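Local coordinates for Poly(Beta-D-mannuronate) lyase (Pseudopedobacter saltans, PDB 7O79), which probably cleaves poly(beta-D-mannuronate), a component of alginate, by beta-elimination as a polysaccharide lyase of family 6, at residues L66-D69 and V74-G77; N197-R202 and K448-K453; G285-K290 and A383-K388; G336-G341 and D346-L351. One frame throughout, in Å; residues are numbered along the deposited sequence.

Interaction 1. Residues L66-D69 and V74-G77; sequences LSFD and VVEG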
loop_
_atom_site.group_PDB
_atom_site.type_symbol
_atom_site.label_atom_id
_atom_site.label_comp_id
_atom_site.label_asym_id
_atom_site.label_seq_id
_atom_site.Cartn_x
_atom_site.Cartn_y
_atom_site.Cartn_z
ATOM N N LEU A 66 -16.038 -4.078 13.966
ATOM C CA LEU A 66 -15.700 -2.983 14.867
ATOM C C LEU A 66 -15.634 -1.692 14.074
ATOM O O LEU A 66 -14.989 -1.649 13.021
ATOM C CB LEU A 66 -14.356 -3.247 15.550
ATOM C CG LEU A 66 -13.612 -2.079 16.202
ATOM C CD1 LEU A 66 -14.313 -1.630 17.477
ATOM C CD2 LEU A 66 -12.175 -2.494 16.512
ATOM N N SER A 67 -16.293 -0.653 14.591
ATOM C CA SER A 67 -16.329 0.678 13.999
ATOM C C SER A 67 -15.919 1.698 15.051
ATOM O O SER A 67 -16.535 1.768 16.119
ATOM C CB SER A 67 -17.730 1.013 13.469
ATOM O OG SER A 67 -18.081 0.132 12.422
ATOM N N PHE A 68 -14.888 2.488 14.747
ATOM C CA PHE A 68 -14.497 3.624 15.580
ATOM C C PHE A 68 -15.344 4.812 15.136
ATOM O O PHE A 68 -15.123 5.353 14.053
ATOM C CB PHE A 68 -13.017 3.961 15.398
ATOM C CG PHE A 68 -12.053 2.905 15.890
ATOM C CD1 PHE A 68 -11.657 1.875 15.063
ATOM C CD2 PHE A 68 -11.506 2.979 17.159
ATOM C CE1 PHE A 68 -10.743 0.911 15.496
ATOM C CE2 PHE A 68 -10.589 2.030 17.595
ATOM C CZ PHE A 68 -10.213 0.991 16.762
ATOM N N ASP A 69 -16.316 5.226 15.951
ATOM C CA ASP A 69 -17.263 6.257 15.522
ATOM C C ASP A 69 -17.244 7.495 16.407
ATOM O O ASP A 69 -18.222 8.251 16.408
ATOM C CB ASP A 69 -18.690 5.707 15.450
ATOM C CG ASP A 69 -18.812 4.497 14.526
ATOM O OD1 ASP A 69 -18.042 4.392 13.547
ATOM O OD2 ASP A 69 -19.683 3.649 14.782
ATOM N N VAL A 74 -9.327 3.816 21.655
ATOM C CA VAL A 74 -8.282 2.822 21.489
ATOM C C VAL A 74 -8.907 1.445 21.641
ATOM O O VAL A 74 -9.712 1.217 22.551
ATOM C CB VAL A 74 -7.151 3.017 22.522
ATOM C CG1 VAL A 74 -6.059 1.957 22.349
ATOM C CG2 VAL A 74 -6.585 4.440 22.444
ATOM N N VAL A 75 -8.524 0.523 20.760
ATOM C CA VAL A 75 -8.955 -0.864 20.829
ATOM C C VAL A 75 -7.705 -1.726 20.838
ATOM O O VAL A 75 -6.819 -1.534 20.000
ATOM C CB VAL A 75 -9.880 -1.244 19.657
ATOM C CG1 VAL A 75 -10.054 -2.754 19.587
ATOM C CG2 VAL A 75 -11.237 -0.542 19.796
ATOM N N GLU A 76 -7.617 -2.653 21.799
ATOM C CA GLU A 76 -6.418 -3.463 21.970
ATOM C C GLU A 76 -6.761 -4.929 22.171
ATOM O O GLU A 76 -7.724 -5.257 22.867
ATOM C CB GLU A 76 -5.601 -2.999 23.171
ATOM C CG GLU A 76 -5.398 -1.518 23.234
ATOM C CD GLU A 76 -4.201 -1.148 24.064
ATOM O OE1 GLU A 76 -3.194 -0.689 23.489
ATOM O OE2 GLU A 76 -4.273 -1.322 25.301
ATOM N N GLY A 77 -5.950 -5.808 21.577
ATOM C CA GLY A 77 -5.920 -7.202 21.982
ATOM C C GLY A 77 -7.005 -8.122 21.461
ATOM O O GLY A 77 -7.149 -9.233 21.989
#

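Interaction 2. Residues N197-R202 and K448-K453; sequences NNLFER and KEVGVK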
loop_
_atom_site.group_PDB
_atom_site.type_symbol
_atom_site.label_atom_id
_atom_site.label_comp_id
_atom_site.label_asym_id
_atom_site.label_seq_id
_atom_site.Cartn_x
_atom_site.Cartn_y
_atom_site.Cartn_z
ATOM N N ASN A 197 7.384 0.255 8.300
ATOM C CA ASN A 197 7.936 -0.828 9.120
ATOM C C ASN A 197 6.947 -1.975 9.268
ATOM O O ASN A 197 6.754 -2.510 10.358
ATOM C CB ASN A 197 8.378 -0.335 10.511
ATOM C CG ASN A 197 9.471 0.704 10.454
ATOM O OD1 ASN A 197 10.306 0.692 9.556
ATOM N ND2 ASN A 197 9.502 1.584 11.442
ATOM N N ASN A 198 6.325 -2.375 8.157
ATOM C CA ASN A 198 5.491 -3.569 8.163
ATOM C C ASN A 198 6.224 -4.729 7.492
ATOM O O ASN A 198 7.130 -4.532 6.672
ATOM C CB ASN A 198 4.161 -3.325 7.444
ATOM C CG ASN A 198 3.382 -2.186 8.045
ATOM O OD1 ASN A 198 2.831 -2.305 9.139
ATOM N ND2 ASN A 198 3.388 -1.044 7.360
ATOM N N LEU A 199 5.806 -5.942 7.836
ATOM C CA LEU A 199 6.320 -7.175 7.252
ATOM C C LEU A 199 5.246 -7.832 6.393
ATOM O O LEU A 199 4.146 -8.130 6.875
ATOM C CB LEU A 199 6.788 -8.132 8.341
ATOM C CG LEU A 199 7.325 -9.490 7.884
ATOM C CD1 LEU A 199 8.529 -9.356 6.967
ATOM C CD2 LEU A 199 7.699 -10.348 9.083
ATOM N N PHE A 200 5.578 -8.149 5.158
ATOM C CA PHE A 200 4.692 -8.851 4.268
ATOM C C PHE A 200 5.346 -10.205 3.934
ATOM O O PHE A 200 6.480 -10.241 3.548
ATOM C CB PHE A 200 4.470 -8.105 2.967
ATOM C CG PHE A 200 3.890 -6.738 3.112
ATOM C CD1 PHE A 200 4.659 -5.673 3.507
ATOM C CD2 PHE A 200 2.593 -6.503 2.773
ATOM C CE1 PHE A 200 4.119 -4.421 3.606
ATOM C CE2 PHE A 200 2.054 -5.257 2.879
ATOM C CZ PHE A 200 2.812 -4.219 3.295
ATOM N N GLU A 201 4.645 -11.300 4.132
ATOM C CA GLU A 201 5.162 -12.598 3.774
ATOM C C GLU A 201 4.126 -13.384 3.007
ATOM O O GLU A 201 3.139 -13.756 3.556
ATOM C CB GLU A 201 5.580 -13.341 5.008
ATOM C CG GLU A 201 6.275 -14.650 4.743
ATOM C CD GLU A 201 7.528 -14.772 5.543
ATOM O OE1 GLU A 201 7.699 -13.993 6.488
ATOM O OE2 GLU A 201 8.350 -15.650 5.227
ATOM N N ARG A 202 4.430 -13.715 1.776
ATOM C CA ARG A 202 3.491 -14.376 0.891
ATOM C C ARG A 202 2.115 -13.698 0.912
ATOM O O ARG A 202 1.113 -14.340 0.908
ATOM C CB ARG A 202 3.427 -15.876 1.164
ATOM C CG ARG A 202 4.669 -16.569 0.670
ATOM C CD ARG A 202 5.053 -17.796 1.457
ATOM N NE ARG A 202 6.055 -18.570 0.734
ATOM C CZ ARG A 202 7.371 -18.563 0.929
ATOM N NH1 ARG A 202 7.945 -17.839 1.854
ATOM N NH2 ARG A 202 8.120 -19.320 0.178
ATOM N N LYS A 448 9.163 -11.304 14.649
ATOM C CA LYS A 448 9.124 -11.100 16.091
ATOM C C LYS A 448 8.903 -9.643 16.477
ATOM O O LYS A 448 8.460 -9.382 17.601
ATOM C CB LYS A 448 10.422 -11.601 16.729
ATOM N N GLU A 449 9.208 -8.693 15.588
ATOM C CA GLU A 449 9.112 -7.268 15.898
ATOM C C GLU A 449 7.844 -6.620 15.352
ATOM O O GLU A 449 7.643 -5.413 15.545
ATOM C CB GLU A 449 10.327 -6.515 15.342
ATOM C CG GLU A 449 11.687 -7.074 15.733
ATOM C CD GLU A 449 12.800 -6.593 14.796
ATOM O OE1 GLU A 449 13.501 -5.618 15.156
ATOM O OE2 GLU A 449 12.964 -7.177 13.698
ATOM N N VAL A 450 7.004 -7.381 14.654
ATOM C CA VAL A 450 5.801 -6.865 14.011
ATOM C C VAL A 450 4.634 -7.778 14.368
ATOM O O VAL A 450 4.818 -8.906 14.833
ATOM C CB VAL A 450 5.952 -6.778 12.483
ATOM C CG1 VAL A 450 7.038 -5.786 12.093
ATOM C CG2 VAL A 450 6.255 -8.152 11.938
ATOM N N GLY A 451 3.421 -7.280 14.114
ATOM C CA GLY A 451 2.216 -8.013 14.432
ATOM C C GLY A 451 1.945 -8.061 15.932
ATOM O O GLY A 451 2.573 -7.364 16.742
ATOM N N VAL A 452 0.986 -8.930 16.293
ATOM C CA VAL A 452 0.558 -9.044 17.689
ATOM C C VAL A 452 1.666 -9.685 18.531
ATOM O O VAL A 452 2.518 -10.429 18.035
ATOM C CB VAL A 452 -0.746 -9.852 17.781
ATOM C CG1 VAL A 452 -1.842 -9.169 16.986
ATOM C CG2 VAL A 452 -0.546 -11.296 17.356
ATOM N N LYS A 453 1.649 -9.389 19.838
ATOM C CA LYS A 453 2.641 -9.970 20.742
ATOM C C LYS A 453 2.279 -11.402 21.138
ATOM O O LYS A 453 3.158 -12.260 21.256
ATOM C CB LYS A 453 2.784 -9.095 21.984
ATOM C CG LYS A 453 2.825 -7.611 21.664
ATOM C CD LYS A 453 4.056 -7.230 20.860
ATOM C CE LYS A 453 4.207 -5.715 20.765
ATOM N NZ LYS A 453 5.645 -5.305 20.822
#

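Interaction 3. Residues G285-K290 and A383-K388; sequences GEYIEK and ANFKFK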
loop_
_atom_site.group_PDB
_atom_site.type_symbol
_atom_site.label_atom_id
_atom_site.label_comp_id
_atom_site.label_asym_id
_atom_site.label_seq_id
_atom_site.Cartn_x
_atom_site.Cartn_y
_atom_site.Cartn_z
ATOM N N GLY A 285 3.368 7.824 -19.401
ATOM C CA GLY A 285 2.157 8.557 -19.108
ATOM C C GLY A 285 1.302 8.727 -20.345
ATOM O O GLY A 285 1.745 8.495 -21.476
ATOM N N GLU A 286 0.070 9.168 -20.120
ATOM C CA GLU A 286 -0.872 9.400 -21.204
ATOM C C GLU A 286 -0.966 10.876 -21.569
ATOM O O GLU A 286 -1.185 11.726 -20.700
ATOM C CB GLU A 286 -2.261 8.874 -20.854
ATOM C CG GLU A 286 -3.136 8.931 -22.091
ATOM C CD GLU A 286 -4.496 8.328 -21.905
ATOM O OE1 GLU A 286 -5.178 8.625 -20.897
ATOM O OE2 GLU A 286 -4.888 7.574 -22.810
ATOM N N TYR A 287 -0.824 11.171 -22.858
ATOM C CA TYR A 287 -1.044 12.518 -23.381
ATOM C C TYR A 287 -2.541 12.793 -23.485
ATOM O O TYR A 287 -3.275 11.979 -24.047
ATOM C CB TYR A 287 -0.392 12.632 -24.755
ATOM C CG TYR A 287 -0.552 13.963 -25.455
ATOM C CD1 TYR A 287 0.177 15.087 -25.051
ATOM C CD2 TYR A 287 -1.429 14.098 -26.533
ATOM C CE1 TYR A 287 0.037 16.306 -25.718
ATOM C CE2 TYR A 287 -1.577 15.297 -27.190
ATOM C CZ TYR A 287 -0.841 16.394 -26.795
ATOM O OH TYR A 287 -1.000 17.581 -27.475
ATOM N N ILE A 288 -3.000 13.930 -22.948
ATOM C CA ILE A 288 -4.423 14.267 -22.935
ATOM C C ILE A 288 -4.717 15.660 -23.464
ATOM O O ILE A 288 -5.878 16.073 -23.463
ATOM C CB ILE A 288 -5.044 14.112 -21.527
ATOM C CG1 ILE A 288 -4.520 15.209 -20.589
ATOM C CG2 ILE A 288 -4.833 12.714 -20.967
ATOM C CD1 ILE A 288 -5.327 15.366 -19.307
ATOM N N GLU A 289 -3.708 16.415 -23.905
ATOM C CA GLU A 289 -3.968 17.799 -24.281
ATOM C C GLU A 289 -4.912 17.873 -25.470
ATOM O O GLU A 289 -5.752 18.775 -25.545
ATOM C CB GLU A 289 -2.658 18.526 -24.585
ATOM C CG GLU A 289 -2.828 20.007 -24.969
ATOM C CD GLU A 289 -3.595 20.822 -23.928
ATOM O OE1 GLU A 289 -4.672 21.364 -24.268
ATOM O OE2 GLU A 289 -3.145 20.896 -22.762
ATOM N N LYS A 290 -4.792 16.936 -26.402
ATOM C CA LYS A 290 -5.705 16.866 -27.537
ATOM C C LYS A 290 -5.717 15.438 -28.066
ATOM O O LYS A 290 -4.887 14.604 -27.688
ATOM C CB LYS A 290 -5.304 17.861 -28.627
ATOM C CG LYS A 290 -4.107 17.443 -29.419
ATOM C CD LYS A 290 -3.583 18.584 -30.278
ATOM N N ALA A 383 6.119 12.476 -33.932
ATOM C CA ALA A 383 7.459 12.939 -34.282
ATOM C C ALA A 383 7.870 14.183 -33.495
ATOM O O ALA A 383 9.041 14.324 -33.122
ATOM C CB ALA A 383 7.536 13.199 -35.789
ATOM N N ASN A 384 6.939 15.098 -33.222
ATOM C CA ASN A 384 7.329 16.373 -32.626
ATOM C C ASN A 384 7.327 16.353 -31.113
ATOM O O ASN A 384 7.526 17.399 -30.494
ATOM C CB ASN A 384 6.430 17.499 -33.138
ATOM C CG ASN A 384 6.578 17.698 -34.618
ATOM O OD1 ASN A 384 7.587 17.282 -35.201
ATOM N ND2 ASN A 384 5.593 18.338 -35.244
ATOM N N PHE A 385 7.112 15.194 -30.508
ATOM C CA PHE A 385 7.176 15.063 -29.062
ATOM C C PHE A 385 8.634 14.955 -28.649
ATOM O O PHE A 385 9.342 14.047 -29.095
ATOM C CB PHE A 385 6.395 13.834 -28.615
ATOM C CG PHE A 385 4.936 14.087 -28.449
ATOM C CD1 PHE A 385 4.446 14.671 -27.292
ATOM C CD2 PHE A 385 4.051 13.760 -29.462
ATOM C CE1 PHE A 385 3.092 14.911 -27.141
ATOM C CE2 PHE A 385 2.688 13.996 -29.319
ATOM C CZ PHE A 385 2.210 14.568 -28.154
ATOM N N LYS A 386 9.090 15.881 -27.819
ATOM C CA LYS A 386 10.467 15.887 -27.346
ATOM C C LYS A 386 10.450 15.878 -25.827
ATOM O O LYS A 386 9.765 16.697 -25.204
ATOM C CB LYS A 386 11.232 17.101 -27.881
ATOM C CG LYS A 386 11.245 17.176 -29.409
ATOM C CD LYS A 386 12.316 16.272 -30.024
ATOM C CE LYS A 386 12.318 16.379 -31.548
ATOM N NZ LYS A 386 11.074 15.822 -32.182
ATOM N N PHE A 387 11.185 14.948 -25.235
ATOM C CA PHE A 387 11.151 14.728 -23.796
ATOM C C PHE A 387 12.446 15.216 -23.167
ATOM O O PHE A 387 13.534 14.936 -23.681
ATOM C CB PHE A 387 10.899 13.247 -23.472
ATOM C CG PHE A 387 9.634 12.704 -24.087
ATOM C CD1 PHE A 387 8.394 13.179 -23.675
ATOM C CD2 PHE A 387 9.677 11.735 -25.069
ATOM C CE1 PHE A 387 7.231 12.694 -24.240
ATOM C CE2 PHE A 387 8.520 11.249 -25.636
ATOM C CZ PHE A 387 7.292 11.723 -25.216
ATOM N N LYS A 388 12.313 15.963 -22.070
ATOM C CA LYS A 388 13.464 16.370 -21.279
ATOM C C LYS A 388 14.277 15.145 -20.891
ATOM O O LYS A 388 13.733 14.122 -20.470
ATOM C CB LYS A 388 13.011 17.105 -20.011
ATOM C CG LYS A 388 13.185 18.616 -20.040
#

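Interaction 4. Residues G336-G341 and D346-L351; sequences GGSYNG and DQRMLL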
loop_
_atom_site.group_PDB
_atom_site.type_symbol
_atom_site.label_atom_id
_atom_site.label_comp_id
_atom_site.label_asym_id
_atom_site.label_seq_id
_atom_site.Cartn_x
_atom_site.Cartn_y
_atom_site.Cartn_z
ATOM N N GLY A 336 10.237 3.668 -18.978
ATOM C CA GLY A 336 9.263 3.689 -20.047
ATOM C C GLY A 336 8.488 2.394 -20.207
ATOM O O GLY A 336 8.300 1.925 -21.329
ATOM N N GLY A 337 8.025 1.808 -19.105
ATOM C CA GLY A 337 7.197 0.623 -19.207
ATOM C C GLY A 337 5.877 0.923 -19.897
ATOM O O GLY A 337 5.401 2.056 -19.899
ATOM N N SER A 338 5.295 -0.118 -20.506
ATOM C CA SER A 338 3.959 -0.068 -21.129
ATOM C C SER A 338 3.808 1.102 -22.098
ATOM O O SER A 338 2.874 1.907 -22.016
ATOM C CB SER A 338 2.862 -0.040 -20.077
ATOM O OG SER A 338 3.062 -1.090 -19.157
ATOM N N TYR A 339 4.741 1.176 -23.038
ATOM C CA TYR A 339 4.701 2.183 -24.084
ATOM C C TYR A 339 3.746 1.751 -25.188
ATOM O O TYR A 339 3.749 0.590 -25.612
ATOM C CB TYR A 339 6.101 2.386 -24.654
ATOM C CG TYR A 339 6.247 3.472 -25.715
ATOM C CD1 TYR A 339 6.118 4.819 -25.389
ATOM C CD2 TYR A 339 6.561 3.143 -27.037
ATOM C CE1 TYR A 339 6.291 5.819 -26.357
ATOM C CE2 TYR A 339 6.724 4.119 -28.010
ATOM C CZ TYR A 339 6.599 5.461 -27.668
ATOM O OH TYR A 339 6.764 6.438 -28.633
ATOM N N ASN A 340 2.920 2.692 -25.647
ATOM C CA ASN A 340 2.058 2.486 -26.808
ATOM C C ASN A 340 2.530 3.450 -27.887
ATOM O O ASN A 340 2.194 4.636 -27.851
ATOM C CB ASN A 340 0.589 2.709 -26.475
ATOM C CG ASN A 340 -0.295 2.635 -27.705
ATOM O OD1 ASN A 340 0.106 2.084 -28.740
ATOM N ND2 ASN A 340 -1.501 3.181 -27.604
ATOM N N GLY A 341 3.316 2.944 -28.836
ATOM C CA GLY A 341 3.748 3.760 -29.946
ATOM C C GLY A 341 2.727 3.948 -31.053
ATOM O O GLY A 341 3.023 4.626 -32.040
ATOM N N ASP A 346 -6.038 4.815 -26.352
ATOM C CA ASP A 346 -5.206 5.471 -25.355
ATOM C C ASP A 346 -4.043 6.148 -26.059
ATOM O O ASP A 346 -3.680 5.820 -27.195
ATOM C CB ASP A 346 -4.659 4.494 -24.296
ATOM C CG ASP A 346 -3.631 3.520 -24.857
ATOM O OD1 ASP A 346 -2.488 3.966 -25.119
ATOM O OD2 ASP A 346 -3.918 2.308 -24.935
ATOM N N GLN A 347 -3.437 7.089 -25.354
ATOM C CA GLN A 347 -2.301 7.839 -25.853
ATOM C C GLN A 347 -1.134 7.689 -24.876
ATOM O O GLN A 347 -0.421 8.645 -24.586
ATOM C CB GLN A 347 -2.702 9.302 -26.090
ATOM C CG GLN A 347 -3.949 9.390 -27.010
ATOM C CD GLN A 347 -4.328 10.792 -27.497
ATOM O OE1 GLN A 347 -4.832 10.937 -28.601
ATOM N NE2 GLN A 347 -4.111 11.814 -26.671
ATOM N N ARG A 348 -0.948 6.460 -24.355
ATOM C CA ARG A 348 0.100 6.128 -23.381
ATOM C C ARG A 348 1.489 6.064 -24.017
ATOM O O ARG A 348 2.118 5.005 -24.148
ATOM C CB ARG A 348 -0.228 4.822 -22.673
ATOM C CG ARG A 348 -1.489 4.882 -21.833
ATOM C CD ARG A 348 -1.924 3.480 -21.562
ATOM N NE ARG A 348 -0.941 2.801 -20.734
ATOM C CZ ARG A 348 -1.173 1.641 -20.140
ATOM N NH1 ARG A 348 -2.356 1.046 -20.324
ATOM N NH2 ARG A 348 -0.227 1.074 -19.395
ATOM N N MET A 349 1.973 7.242 -24.350
ATOM C CA MET A 349 3.203 7.495 -25.071
ATOM C C MET A 349 4.127 8.561 -24.480
ATOM O O MET A 349 5.116 8.929 -25.129
ATOM C CB MET A 349 2.840 7.784 -26.529
ATOM C CG MET A 349 1.820 8.949 -26.614
ATOM S SD MET A 349 2.200 10.607 -26.367
ATOM C CE MET A 349 3.213 11.028 -27.773
ATOM N N LEU A 350 3.915 8.992 -23.239
ATOM C CA LEU A 350 4.782 9.981 -22.612
ATOM C C LEU A 350 5.930 9.248 -21.917
ATOM O O LEU A 350 5.741 8.625 -20.872
ATOM C CB LEU A 350 3.984 10.852 -21.642
ATOM C CG LEU A 350 2.910 11.724 -22.313
ATOM C CD1 LEU A 350 2.111 12.485 -21.277
ATOM C CD2 LEU A 350 3.506 12.701 -23.351
ATOM N N LEU A 351 7.119 9.327 -22.501
ATOM C CA LEU A 351 8.294 8.723 -21.903
ATOM C C LEU A 351 8.708 9.505 -20.654
ATOM O O LEU A 351 8.577 10.731 -20.614
ATOM C CB LEU A 351 9.433 8.718 -22.915
ATOM C CG LEU A 351 9.156 7.857 -24.145
ATOM C CD1 LEU A 351 10.303 7.957 -25.126
ATOM C CD2 LEU A 351 8.942 6.402 -23.707
HETATM O O HOH W 1 1.694 3.375 -19.754
HETATM O O HOH W 2 6.753 8.926 -27.745
#

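Interaction 1. Residues L66-D69 and V74-G77
Leu66 and Phe68 meet Val75 across the interior of a parallel beta-helix, where the chain turns a corner and passes from one face of a coil to the next. Strands 66-68 and 74-76 run at 151° to each other with axes 9.4 Å apart, too far for backbone pairing, so large apolar side chains fill the space between them. Leu66 and Val75 come tip to tip: Leu66 CD2 sits 3.7 Å from Val75 CG1. The leucine reaches this far inward because its CG lies anti to the backbone N (chi1 162°), sending both methyls toward the valine. Phe68 turns the other way, with CG beside its own backbone N, and its ring slants across the valine. Its CE2 carbon is 3.4 Å from Val75 CG2, a snug fit, while the ring edge faces the carbonyl carbon of Val74. Valine suits its place: it is beta-branched, at home in a strand, and offers one methyl to the leucine and the other mainly to the phenylalanine. On the following coil, Phe93 stacks on the Phe68 ring and Leu100 touches both Phe68 and Val75. Replacing Phe68 with an alanine would probably open a gap beside Val75 and deprive Phe93 of its stacking partner. The inner end of the ring also reaches the valine stem, with Phe68 CZ 3.7 Å from Val75 CB.

Interaction 2. Residues N197-R202 and K448-K453
Val450 packs against Leu199 on the outside of the parallel beta-helix, where the C-terminal tail lies over a strand of one coil. The two side chains cross at about a right angle, and the touch is made by one methyl: Val450 CG2 is 3.6 Å from Leu199 CB. The same methyl also approaches the end of the leucine, 3.9 Å from Leu199 CD2. The other branch, Val450 CG1, rests 3.7 Å from the carbonyl Asn197 O. A chi1 of -64° sets CG2 between the backbone N and the carbonyl carbon of the valine, over Leu199, and leaves CG1 beside the N, turned toward Asn197 O. A compact, branched side chain is apt here, since it buries apolar surface against a strand without needing a deep pocket. Further out, Leu199 is flanked by Tyr160 and Ile226 of the neighbouring coils and by Ser447 of the tail. The strand is fixed from within by Asn198, a buried asparagine whose OD1 accepts from Cys159 N while its ND2 donates to Val156 O; one coil on, Asn223 OD1 repeats the pattern by accepting from Asn198 N. Beyond Gly451, whose positive phi of 72° favours glycine, the tail runs back over earlier coils, where Val452 N bonds to Ser133 OG and Lys453 N to Asn102 OD1.

Interaction 3. Residues G285-K290 and A383-K388
Tyr287 and Phe385 form a T-shaped (edge-to-face) pair that joins two loops projecting from the parallel beta-helix, one following strand 280-283 and the other strand 371-373. Their ring planes stand at 84°, with centroids 4.9 Å apart. From CB, a chi1 of 179° stretches the tyrosine out from its backbone and carries the ring away from its own loop toward the phenylalanine. CG comes first, with Phe385 CZ 3.9 Å from Tyr287 CG. On one flank CD1 and CE1 of the tyrosine share the approach, each 3.6 Å from Phe385 CE1, whereas CD2 and CE2 on the other flank see chiefly Phe385 CZ from slightly farther away. At the end of the ring, Tyr287 CZ lies 3.8 Å from Phe385 CZ, and the hydroxyl continues past the phenyl edge. Phe385 CZ thus sits over the centre of the Tyr287 ring, 3.6 Å above its plane. An aromatic pair suits a partly exposed site, because the positively polarised C-H edge of one ring is drawn to the pi face of the other. A leucine in place of Tyr287 would probably leave the Phe385 edge without a flat surface to meet and its ring freer to turn. Met349 also touches Phe385, while Tyr287 is held at its backbone by Gln347. The opposite face of the tyrosine carries Glu289 N, 3.9 Å above the ring plane and over its centre.

Interaction 4. Residues G336-G341 and D346-L351
An Asx turn at Asp346, bonded across to Asn340, ties together the two arms of a loop that leaves the parallel beta-helix after strand 333-337. Asp346 OD1 takes two N-H groups: Arg348 N, 3.0 Å away on the anti side of the carboxylate, and Asn340 ND2. The second bond is nearly straight, Asn340 ND2 lying 2.8 Å from Asp346 OD1, but it meets the carboxylate from above its plane, with amide and carboxylate planes 71° apart. Asparagine suits the place because its side-chain amide can donate to the aspartate; its backbone adds a second tie, Asn340 N donating to Arg348 O at 2.9 Å. Arg348 is the centre of an inverse gamma turn, and a water accepting from its NE donates in turn to Ser338 O. Tyr339 brings its ring obliquely across Leu351, with Tyr339 CD1 3.6 Å from Leu351 CD2, and turns an edge to the carbonyl oxygen of Met349. Glycine fits at Gly336, where a CB would press on that same leucine methyl and on the preceding carbonyl. The tyrosine hydroxyl bonds to Ser377 N, and a second water links Tyr339 OH, 2.6 Å from it, to Met349 O.

Interactions 1 and 2 are both buried and apolar, yet on different sides of the coil wall: interaction 1 fills the interior near the N-terminal end, while interaction 2 seats the C-terminal tail on the outer surface, their centres about 20 Å apart. Interactions 3 and 4 belong to loops on the opposite side of the chain's centre from interactions 1 and 2. Interaction 3 is a surface contact resting on one aromatic pair, whereas interaction 4, partly buried, relies on hydrogen bonds and bridging waters. These two touch directly: Gly285 O lies 2.8 Å from Leu350 N, probably a hydrogen bond. Interaction 4 also lies within the chain loop that interaction 3 closes.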